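Local coordinates for CocE/NonD family hydrolase (PDB 3III), which probably hydrolyses ester or amide bonds as a serine hydrolase of the alpha/beta-hydrolase fold, although its natural substrate is not known, at residues Ala21-Ile26 against Ile39-Gly44; Leu94-Thr99 against Glu299-Tyr304; Gly207-Gly212 against His533-Asn538; Glu289-Val294 against Thr330-Tyr335. All coordinates share one frame; numbering follows the deposited sequence.

Contact 1 (Ala21-Ile26 against Ile39-Gly44); sequences AGINHI and IMEKDG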
# COMPACT_ATOMS: atom_id res chain seq x y z
N ALA A 21 27.16 2.63 -21.07
CA ALA A 21 26.28 1.69 -21.77
C ALA A 21 27.06 0.47 -22.17
O ALA A 21 28.23 0.55 -22.45
CB ALA A 21 25.64 2.32 -22.96
N GLY A 22 26.38 -0.68 -22.18
CA GLY A 22 27.01 -1.92 -22.61
C GLY A 22 27.30 -2.85 -21.45
O GLY A 22 26.77 -2.70 -20.34
N ILE A 23 28.14 -3.84 -21.73
CA ILE A 23 28.48 -4.87 -20.75
C ILE A 23 29.64 -4.38 -19.91
O ILE A 23 30.66 -4.02 -20.44
CB ILE A 23 28.91 -6.16 -21.43
CG1 ILE A 23 27.75 -6.74 -22.26
CG2 ILE A 23 29.39 -7.15 -20.38
CD1 ILE A 23 28.24 -7.76 -23.39
N ASN A 24 29.46 -4.37 -18.60
CA ASN A 24 30.45 -3.88 -17.66
C ASN A 24 30.74 -4.96 -16.61
O ASN A 24 29.82 -5.67 -16.17
CB ASN A 24 29.91 -2.65 -16.92
CG ASN A 24 29.60 -1.52 -17.85
OD1 ASN A 24 30.52 -0.83 -18.27
ND2 ASN A 24 28.31 -1.28 -18.16
N HIS A 25 32.01 -5.07 -16.23
CA HIS A 25 32.35 -5.82 -15.03
C HIS A 25 32.46 -4.85 -13.92
O HIS A 25 33.25 -3.92 -13.99
CB HIS A 25 33.63 -6.57 -15.23
CG HIS A 25 33.51 -7.65 -16.24
ND1 HIS A 25 33.26 -8.96 -15.90
CD2 HIS A 25 33.58 -7.62 -17.59
CE1 HIS A 25 33.20 -9.70 -17.00
NE2 HIS A 25 33.40 -8.91 -18.04
N ILE A 26 31.62 -5.01 -12.90
CA ILE A 26 31.55 -4.07 -11.82
C ILE A 26 31.76 -4.78 -10.49
O ILE A 26 31.73 -6.02 -10.43
CB ILE A 26 30.20 -3.32 -11.84
CG1 ILE A 26 29.07 -4.25 -11.43
CG2 ILE A 26 29.96 -2.73 -13.24
CD1 ILE A 26 27.78 -3.55 -10.95
N ILE A 39 28.59 -8.82 -13.43
CA ILE A 39 28.38 -8.10 -14.67
C ILE A 39 27.15 -7.21 -14.57
O ILE A 39 26.12 -7.60 -14.04
CB ILE A 39 28.23 -9.08 -15.84
CG1 ILE A 39 29.59 -9.69 -16.18
CG2 ILE A 39 27.57 -8.40 -17.04
CD1 ILE A 39 29.51 -10.84 -17.21
N MSE A 40 27.27 -5.97 -15.03
CA MSE A 40 26.12 -5.12 -15.28
C MSE A 40 26.10 -4.71 -16.76
O MSE A 40 27.08 -4.09 -17.29
CB MSE A 40 26.18 -3.89 -14.38
CG MSE A 40 24.96 -2.97 -14.56
SE MSE A 40 25.35 -1.17 -13.90
CE MSE A 40 23.54 -0.39 -14.13
N GLU A 41 25.03 -5.07 -17.44
CA GLU A 41 24.75 -4.60 -18.79
C GLU A 41 23.86 -3.41 -18.62
O GLU A 41 22.78 -3.50 -18.03
CB GLU A 41 24.06 -5.68 -19.65
CG GLU A 41 24.81 -6.98 -19.70
CD GLU A 41 24.29 -8.00 -20.74
OE1 GLU A 41 23.60 -7.61 -21.73
OE2 GLU A 41 24.62 -9.19 -20.57
N LYS A 42 24.35 -2.26 -19.04
CA LYS A 42 23.62 -1.04 -18.87
C LYS A 42 23.03 -0.57 -20.20
O LYS A 42 23.71 -0.55 -21.26
CB LYS A 42 24.55 0.03 -18.31
CG LYS A 42 23.87 1.34 -18.05
CD LYS A 42 24.78 2.34 -17.39
CE LYS A 42 24.03 3.66 -17.29
NZ LYS A 42 24.81 4.65 -16.56
N ASP A 43 21.78 -0.13 -20.13
CA ASP A 43 21.06 0.40 -21.29
C ASP A 43 20.77 -0.59 -22.39
O ASP A 43 20.64 -0.17 -23.53
CB ASP A 43 21.77 1.60 -21.93
CG ASP A 43 21.66 2.86 -21.09
OD1 ASP A 43 20.72 2.98 -20.25
OD2 ASP A 43 22.50 3.76 -21.32
N GLY A 44 20.62 -1.87 -22.09
CA GLY A 44 19.97 -2.79 -23.03
C GLY A 44 18.55 -2.37 -23.34
O GLY A 44 17.94 -1.63 -22.57
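Strands 22-26 and 39-42 run antiparallel at 150° to each other, their axes approaching to 4.5 Å, and form part of the beta hairpin of strands 22-30 and 36-47 at one end of the large mixed sheet. G22 with K42 and N24 with M40 are hydrogen-bonded pairs; I23 with E41 and H25 with I39 are the non-hydrogen-bonded pairs between and beside them. At the first pair G22 N gives a nearly straight bond to K42 O (2.8 Å, 174°) and G22 O takes K42 N in return. At the second, M40 O is gripped twice by one residue: N24 N reaches it at 2.7 Å and N24 ND2 at 3.2 Å, from opposite faces of the carbonyl plane, while M40 N donates to N24 O. The amide can fold back because CG of N24 sits beside its own backbone N (chi1 -61°); its ND2 also bonds to K20 O. On the face of I23, H25, I39 and E41, the imidazole of H25 lies alongside I39, whose CG1 sits over the ring 4.0 Å from its centroid in a CH-pi contact. I39 CG2 meets I23 CG2 at 4.0 Å, while I23 CG1 flanks the aliphatic part of E41, whose carboxylate continues to a salt bridge with R60. CD1 of I26, whose CB points toward the partner strand, packs against CB of selenomethionine M40 at 3.8 Å. The edge strand 22-30 is thus tied to its neighbour by paired backbone bonds and a further hydrogen bond from the N24 side-chain amide, with apolar and polar side chains mixed on its flanks; the charged end of E41 is directed to strand 53-60, the next in the sheet.

Contact 2 (Leu94-Thr99 against Glu299-Tyr304); sequences LGTIPT and EWESYY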
# COMPACT_ATOMS: atom_id res chain seq x y z
N LEU A 94 11.96 8.06 7.90
CA LEU A 94 12.05 6.98 6.88
C LEU A 94 12.57 5.66 7.39
O LEU A 94 12.32 4.62 6.76
CB LEU A 94 12.90 7.40 5.68
CG LEU A 94 12.17 8.17 4.59
CD1 LEU A 94 13.22 8.59 3.55
CD2 LEU A 94 11.04 7.31 3.97
N GLY A 95 13.31 5.70 8.50
CA GLY A 95 13.80 4.50 9.12
C GLY A 95 15.16 4.08 8.56
O GLY A 95 15.82 4.86 7.86
N THR A 96 15.55 2.86 8.83
CA THR A 96 16.88 2.39 8.39
C THR A 96 16.78 1.56 7.17
O THR A 96 16.15 0.50 7.15
CB THR A 96 17.54 1.60 9.50
OG1 THR A 96 17.65 2.50 10.64
CG2 THR A 96 18.96 1.07 9.02
N ILE A 97 17.44 2.04 6.12
CA ILE A 97 17.23 1.49 4.77
C ILE A 97 18.61 1.16 4.15
O ILE A 97 19.19 1.97 3.46
CB ILE A 97 16.48 2.46 3.89
CG1 ILE A 97 15.12 2.86 4.50
CG2 ILE A 97 16.20 1.86 2.48
CD1 ILE A 97 14.42 3.97 3.63
N PRO A 98 19.14 -0.03 4.44
CA PRO A 98 20.47 -0.33 3.92
C PRO A 98 20.42 -0.98 2.54
O PRO A 98 19.79 -2.03 2.37
CB PRO A 98 20.99 -1.32 4.95
CG PRO A 98 19.79 -2.03 5.44
CD PRO A 98 18.72 -1.01 5.45
N THR A 99 21.07 -0.36 1.56
CA THR A 99 21.14 -0.96 0.22
C THR A 99 22.49 -0.64 -0.40
O THR A 99 23.20 0.27 0.07
CB THR A 99 20.03 -0.48 -0.73
OG1 THR A 99 20.35 0.85 -1.17
CG2 THR A 99 18.70 -0.51 -0.11
N GLU A 299 7.98 1.16 5.85
CA GLU A 299 7.81 0.50 4.53
C GLU A 299 9.07 -0.05 3.90
O GLU A 299 9.23 -1.29 3.80
CB GLU A 299 7.08 1.47 3.58
CG GLU A 299 6.87 1.05 2.13
CD GLU A 299 6.22 2.16 1.31
OE1 GLU A 299 5.78 3.16 1.94
OE2 GLU A 299 6.15 2.12 0.07
N TRP A 300 9.95 0.84 3.45
CA TRP A 300 11.20 0.42 2.80
C TRP A 300 12.14 -0.21 3.84
O TRP A 300 12.88 -1.15 3.53
CB TRP A 300 11.90 1.58 2.08
CG TRP A 300 11.11 2.10 0.91
CD1 TRP A 300 11.02 1.55 -0.34
CD2 TRP A 300 10.27 3.25 0.90
NE1 TRP A 300 10.18 2.29 -1.13
CE2 TRP A 300 9.68 3.33 -0.39
CE3 TRP A 300 9.94 4.22 1.86
CZ2 TRP A 300 8.83 4.36 -0.76
CZ3 TRP A 300 9.08 5.23 1.51
CH2 TRP A 300 8.50 5.29 0.20
N GLU A 301 12.12 0.28 5.08
CA GLU A 301 12.91 -0.35 6.14
C GLU A 301 12.60 -1.87 6.29
O GLU A 301 13.51 -2.71 6.34
CB GLU A 301 12.71 0.40 7.44
CG GLU A 301 13.35 -0.32 8.69
CD GLU A 301 12.97 0.41 9.95
OE1 GLU A 301 13.50 1.56 10.16
OE2 GLU A 301 12.17 -0.15 10.72
N SER A 302 11.33 -2.23 6.28
CA SER A 302 10.96 -3.59 6.46
C SER A 302 11.31 -4.45 5.20
O SER A 302 11.70 -5.61 5.36
CB SER A 302 9.49 -3.75 6.81
OG SER A 302 9.09 -3.08 8.01
N TYR A 303 11.18 -3.88 4.00
CA TYR A 303 11.49 -4.57 2.77
C TYR A 303 12.94 -5.04 2.74
O TYR A 303 13.24 -6.20 2.41
CB TYR A 303 11.22 -3.67 1.58
CG TYR A 303 11.57 -4.29 0.27
CD1 TYR A 303 10.83 -5.34 -0.22
CD2 TYR A 303 12.60 -3.76 -0.52
CE1 TYR A 303 11.13 -5.91 -1.43
CE2 TYR A 303 12.93 -4.34 -1.74
CZ TYR A 303 12.17 -5.43 -2.18
OH TYR A 303 12.41 -5.98 -3.40
N TYR A 304 13.83 -4.15 3.17
CA TYR A 304 15.27 -4.36 3.09
C TYR A 304 15.85 -4.98 4.34
O TYR A 304 17.02 -5.31 4.36
CB TYR A 304 15.97 -3.02 2.84
CG TYR A 304 15.77 -2.53 1.42
CD1 TYR A 304 16.24 -3.26 0.35
CD2 TYR A 304 15.08 -1.36 1.16
CE1 TYR A 304 16.02 -2.84 -0.99
CE2 TYR A 304 14.90 -0.91 -0.12
CZ TYR A 304 15.36 -1.65 -1.20
OH TYR A 304 15.12 -1.15 -2.46
O HOH W 1 10.90 3.01 5.31
O HOH W 2 16.07 -2.16 6.99
O HOH W 3 19.29 -4.60 2.58
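The irregular segment L94-T99 passes over one side of helix 299-304, its backbone coming nearest at I97 and E301, whose CA atoms are 4.9 Å apart. In this alpha/beta-hydrolase fold the helix follows strand 290-295 of the large mixed sheet, and the segment belongs to the long loop between helices 87-90 and 110-113. E301 carries the direct polar link: with CG anti to its backbone N (chi1 172°), the extended chain brings OE1 2.8 Å from T96 N, which it accepts through its anti lone pair, while OE2 bonds to Y342 OH. At G95 the CA itself lies close to this carboxylate oxygen. Waters bridge the backbones on both sides of this bond: one donates to L94 O and accepts from E301 N, a second donates to T96 O and E301 O, and a third donates to P98 O and Y304 O. Apolar contacts fill in between. CD2 of L94 meets the indole of W300 at CZ3 (3.8 Å), and CD1 of I97 touches W300 CB, the two side chains lying side by side. W300, which L94 and I97 touch, also contacts a bound palmitic acid. The other branch of I97, CG2, reaches CD2 of Y304 at 3.7 Å. The phenol of Y304, whose OH bonds to S107 O, is held flat between two groups: CD2 of Y303 over the centre of one face and, over the opposite face, CG2 of T99, 3.5 Å from the centroid and only 6° off the ring normal.

Contact 3 (Gly207-Gly212 against His533-Asn538); sequences GIPDTG and HEETVN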
# COMPACT_ATOMS: atom_id res chain seq x y z
N GLY A 207 -14.35 8.69 -1.94
CA GLY A 207 -14.89 9.73 -2.79
C GLY A 207 -14.32 11.14 -2.56
O GLY A 207 -14.65 12.08 -3.33
N ILE A 208 -13.52 11.34 -1.51
CA ILE A 208 -12.98 12.70 -1.21
C ILE A 208 -11.60 12.75 -1.92
O ILE A 208 -10.73 11.94 -1.58
CB ILE A 208 -12.78 12.94 0.31
CG1 ILE A 208 -14.02 12.58 1.12
CG2 ILE A 208 -12.31 14.42 0.61
CD1 ILE A 208 -13.80 12.67 2.70
N PRO A 209 -11.36 13.73 -2.82
CA PRO A 209 -10.11 13.79 -3.55
C PRO A 209 -8.89 14.06 -2.69
O PRO A 209 -8.92 14.90 -1.81
CB PRO A 209 -10.32 14.91 -4.57
CG PRO A 209 -11.43 15.67 -4.09
CD PRO A 209 -12.24 14.86 -3.11
N ASP A 210 -7.82 13.31 -2.95
CA ASP A 210 -6.55 13.51 -2.27
C ASP A 210 -5.91 14.72 -2.95
O ASP A 210 -5.53 14.67 -4.12
CB ASP A 210 -5.68 12.31 -2.38
CG ASP A 210 -4.27 12.50 -1.68
OD1 ASP A 210 -4.06 13.55 -1.04
OD2 ASP A 210 -3.37 11.63 -1.87
N THR A 211 -5.75 15.78 -2.20
CA THR A 211 -5.12 17.00 -2.69
C THR A 211 -3.62 17.07 -2.28
O THR A 211 -2.88 18.06 -2.59
CB THR A 211 -5.84 18.20 -2.16
OG1 THR A 211 -5.74 18.24 -0.73
CG2 THR A 211 -7.29 18.19 -2.63
N GLY A 212 -3.18 16.04 -1.60
CA GLY A 212 -1.81 15.97 -1.15
C GLY A 212 -0.96 15.01 -1.93
O GLY A 212 -0.63 15.28 -3.11
N HIS A 533 -6.80 16.57 2.21
CA HIS A 533 -8.14 16.65 1.66
C HIS A 533 -8.66 18.08 1.79
O HIS A 533 -9.57 18.35 2.55
CB HIS A 533 -9.05 15.59 2.35
CG HIS A 533 -8.54 14.18 2.22
ND1 HIS A 533 -7.75 13.58 3.19
CD2 HIS A 533 -8.71 13.25 1.26
CE1 HIS A 533 -7.43 12.36 2.80
NE2 HIS A 533 -7.99 12.14 1.64
N GLU A 534 -8.04 18.99 1.06
CA GLU A 534 -8.33 20.41 1.22
C GLU A 534 -9.46 20.89 0.31
O GLU A 534 -9.82 22.07 0.35
CB GLU A 534 -7.08 21.24 0.96
CG GLU A 534 -5.92 20.93 1.89
CD GLU A 534 -6.03 21.58 3.22
OE1 GLU A 534 -6.32 22.80 3.32
OE2 GLU A 534 -5.81 20.88 4.21
N GLU A 535 -9.98 20.02 -0.56
CA GLU A 535 -11.15 20.37 -1.36
C GLU A 535 -12.37 19.64 -0.82
O GLU A 535 -12.60 18.47 -1.15
CB GLU A 535 -10.89 20.06 -2.86
CG GLU A 535 -9.90 21.04 -3.45
CD GLU A 535 -9.31 20.61 -4.80
OE1 GLU A 535 -9.80 19.64 -5.42
OE2 GLU A 535 -8.35 21.27 -5.24
N THR A 536 -13.12 20.34 0.03
CA THR A 536 -14.18 19.74 0.85
C THR A 536 -15.55 20.32 0.44
O THR A 536 -15.62 21.47 0.03
CB THR A 536 -13.96 20.04 2.38
OG1 THR A 536 -14.94 19.35 3.13
CG2 THR A 536 -14.11 21.53 2.67
N VAL A 537 -16.61 19.51 0.59
CA VAL A 537 -18.04 19.95 0.47
C VAL A 537 -18.66 20.44 1.78
O VAL A 537 -19.80 20.89 1.80
CB VAL A 537 -18.95 18.77 -0.01
CG1 VAL A 537 -18.58 18.29 -1.40
CG2 VAL A 537 -18.91 17.58 1.03
N ASN A 538 -17.90 20.36 2.87
CA ASN A 538 -18.38 20.74 4.18
C ASN A 538 -18.74 22.22 4.39
O ASN A 538 -17.99 23.13 4.04
CB ASN A 538 -17.40 20.31 5.27
CG ASN A 538 -17.43 18.82 5.50
OD1 ASN A 538 -18.42 18.18 5.16
ND2 ASN A 538 -16.38 18.25 6.07
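T211 OG1 receives the backbone N-H of E534 in a nearly straight bond (3.0 Å, 170°), the hydrogen bond that joins the two segments directly. The hydroxyl takes up this place with OG1 set between its own backbone N and carbonyl carbon (chi1 63°), a rotation that also turns CG2 to the carboxylate end of E535, 3.8 Å from its CD. The methyl thus lies against a group whose charge is engaged by R215, in a salt bridge through OE2. H533 makes the wider contact. Its side chain crosses that of I208 at about a right angle, with I208 CG2 3.8 Å from CD2 of the ring; the same CD2 faces two backbone carbonyls, I208 O near the plane at the ring edge and P209 O at 3.5 Å from an oblique direction. Both ring nitrogens are taken up by hydrogen bonds, ND1 with E517 and NE2 with H205, which fixes the rotation of the imidazole. Close by, D210 OD1 accepts from G212 N at 2.7 Å, making an Asx turn just before helix 213-224; the donor approaches from above the carboxylate plane. OD1 also takes E532 N, and OD2 takes Y214 N, so this aspartate both shapes the start of the helix and holds the chain leading into H533. The contact joins the hydrolase part of the chain to a loop of the C-terminal non-catalytic domain. A buried imidazole hydrogen-bonded at both nitrogens and an aspartate with donors from both partners are consistent with a well-defined junction between the two parts.

Contact 4 (Glu289-Val294 against Thr330-Tyr335); sequences EKWLYV and TPHVIY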
# COMPACT_ATOMS: atom_id res chain seq x y z
N GLU A 289 -1.36 -20.82 -4.47
CA GLU A 289 -0.21 -20.80 -3.57
C GLU A 289 0.05 -19.32 -3.25
O GLU A 289 0.63 -18.61 -4.07
CB GLU A 289 1.00 -21.43 -4.27
CG GLU A 289 0.76 -22.89 -4.71
CD GLU A 289 1.97 -23.54 -5.41
OE1 GLU A 289 2.14 -23.41 -6.65
OE2 GLU A 289 2.72 -24.22 -4.75
N LYS A 290 -0.46 -18.84 -2.12
CA LYS A 290 -0.31 -17.45 -1.75
C LYS A 290 -0.11 -17.28 -0.25
O LYS A 290 -0.66 -18.05 0.55
CB LYS A 290 -1.49 -16.65 -2.27
CG LYS A 290 -2.87 -17.09 -1.77
CD LYS A 290 -3.94 -16.04 -2.18
CE LYS A 290 -5.32 -16.46 -1.76
NZ LYS A 290 -6.42 -15.50 -2.27
N TRP A 291 0.69 -16.27 0.10
CA TRP A 291 1.04 -15.96 1.48
C TRP A 291 0.97 -14.48 1.70
O TRP A 291 1.26 -13.70 0.80
CB TRP A 291 2.47 -16.45 1.78
CG TRP A 291 2.55 -17.95 1.82
CD1 TRP A 291 2.46 -18.75 2.94
CD2 TRP A 291 2.70 -18.85 0.71
NE1 TRP A 291 2.52 -20.07 2.57
CE2 TRP A 291 2.65 -20.15 1.21
CE3 TRP A 291 2.83 -18.66 -0.67
CZ2 TRP A 291 2.78 -21.28 0.39
CZ3 TRP A 291 2.97 -19.82 -1.49
CH2 TRP A 291 2.93 -21.08 -0.95
N LEU A 292 0.68 -14.09 2.92
CA LEU A 292 0.61 -12.70 3.29
C LEU A 292 1.44 -12.44 4.54
O LEU A 292 1.38 -13.21 5.53
CB LEU A 292 -0.87 -12.33 3.56
CG LEU A 292 -1.19 -10.97 4.17
CD1 LEU A 292 -0.81 -9.89 3.18
CD2 LEU A 292 -2.73 -10.88 4.56
N TYR A 293 2.22 -11.37 4.52
CA TYR A 293 2.97 -10.94 5.70
C TYR A 293 2.54 -9.50 6.02
O TYR A 293 2.61 -8.64 5.14
CB TYR A 293 4.45 -10.97 5.37
CG TYR A 293 5.37 -10.38 6.40
CD1 TYR A 293 5.56 -11.01 7.61
CD2 TYR A 293 6.02 -9.18 6.17
CE1 TYR A 293 6.36 -10.43 8.60
CE2 TYR A 293 6.86 -8.62 7.12
CZ TYR A 293 7.03 -9.24 8.32
OH TYR A 293 7.81 -8.64 9.26
N VAL A 294 2.10 -9.26 7.25
CA VAL A 294 1.65 -7.93 7.71
C VAL A 294 2.47 -7.45 8.88
O VAL A 294 2.54 -8.10 9.92
CB VAL A 294 0.17 -7.86 8.05
CG1 VAL A 294 -0.32 -6.40 8.15
CG2 VAL A 294 -0.72 -8.65 7.02
N THR A 330 5.28 -22.38 5.59
CA THR A 330 4.95 -21.06 6.04
C THR A 330 3.44 -20.92 6.20
O THR A 330 2.68 -21.21 5.26
CB THR A 330 5.47 -19.97 5.02
OG1 THR A 330 6.88 -20.18 4.76
CG2 THR A 330 5.24 -18.53 5.53
N PRO A 331 2.99 -20.43 7.38
CA PRO A 331 1.58 -20.15 7.55
C PRO A 331 1.09 -19.14 6.50
O PRO A 331 1.84 -18.22 6.13
CB PRO A 331 1.50 -19.53 8.96
CG PRO A 331 2.70 -19.93 9.66
CD PRO A 331 3.79 -20.11 8.58
N HIS A 332 -0.15 -19.28 6.02
CA HIS A 332 -0.58 -18.37 4.93
C HIS A 332 -0.66 -16.91 5.32
O HIS A 332 -0.60 -16.04 4.48
CB HIS A 332 -1.87 -18.89 4.30
CG HIS A 332 -1.64 -20.14 3.53
ND1 HIS A 332 -0.92 -20.15 2.36
CD2 HIS A 332 -1.91 -21.44 3.83
CE1 HIS A 332 -0.74 -21.41 1.97
NE2 HIS A 332 -1.34 -22.21 2.84
N VAL A 333 -0.83 -16.62 6.60
CA VAL A 333 -0.81 -15.23 7.06
C VAL A 333 0.08 -15.10 8.30
O VAL A 333 -0.09 -15.85 9.28
CB VAL A 333 -2.24 -14.71 7.44
CG1 VAL A 333 -2.14 -13.21 7.85
CG2 VAL A 333 -3.24 -14.89 6.30
N ILE A 334 1.00 -14.15 8.27
CA ILE A 334 1.77 -13.81 9.43
C ILE A 334 1.47 -12.31 9.64
O ILE A 334 1.60 -11.51 8.70
CB ILE A 334 3.22 -14.07 9.16
CG1 ILE A 334 3.55 -15.59 9.07
CG2 ILE A 334 4.11 -13.33 10.19
CD1 ILE A 334 5.02 -15.88 8.70
N TYR A 335 1.08 -11.94 10.86
CA TYR A 335 0.70 -10.55 11.13
C TYR A 335 1.17 -10.05 12.46
O TYR A 335 1.20 -10.81 13.44
CB TYR A 335 -0.84 -10.40 11.02
CG TYR A 335 -1.61 -11.24 11.99
CD1 TYR A 335 -2.06 -10.72 13.20
CD2 TYR A 335 -1.86 -12.58 11.73
CE1 TYR A 335 -2.73 -11.48 14.10
CE2 TYR A 335 -2.53 -13.37 12.66
CZ TYR A 335 -3.00 -12.80 13.84
OH TYR A 335 -3.65 -13.58 14.77
O HOH W 4 2.96 -15.62 5.45
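Backbone hydrogen bonds set the frame: strands 290-294 and 333-335 are parallel, 1° apart in direction with axes 4.6 Å from each other. L292 N donates to H332 O, I334 N to L292 O (2.9 Å) and V294 N to I334 O (2.7 Å), in the alternating pattern of parallel strands. A water donates to both L292 O and P331 O, so the former carbonyl has two donors. Side-chain-to-backbone bonds extend the pairing ahead of strand 333-335. ND1 of H332 donates to K290 O at 2.8 Å, and NE1 of W291 to T330 O at 2.9 Å; the latter acceptor lies in the indole plane, although the donor stands above the carbonyl plane of T330. Aromatic contact joins these same two side chains. The imidazole of H332 makes an offset stack with the five-membered ring of W291, planes at 26° and centroids 4.5 Å apart. Apolar packing follows on both sheet faces: I334 CG2 sits at the ring edge of Y293, 3.8 Å from CD1, while L292 and V333 lie side by side on the face shared with V294 and Y335. With helix 306-319 between the strands in sequence and packed on Y293 and I334, this is a beta-alpha-beta crossover. The bonds from the two stacked rings to opposite backbones imply that the chain ahead of strand 333-335 is held to strand 290-294 by side chains where regular pairing has not yet begun.

Contacts 1 and 4 belong to the same eleven-stranded sheet but lie far apart in it, their centres about 37 Å from each other: contact 1 at the edge strand 22-30, contact 4 where strand 290-295 meets 333-338. The helix of contact 2 follows the first strand of contact 4, and the nearest atoms of the two contacts are about 6 Å apart. Contact 3 sits across the chain's centre from contact 4, about 35 Å between centres, where the hydrolase part touches a loop of the C-terminal domain. Of the bound groups, palmitic acid is about 4 Å from the W300 side chain in contact 2 and about 11 Å from the side chain of D210 in contact 3, and nickel about 12 Å from the side chain of I26 in contact 1.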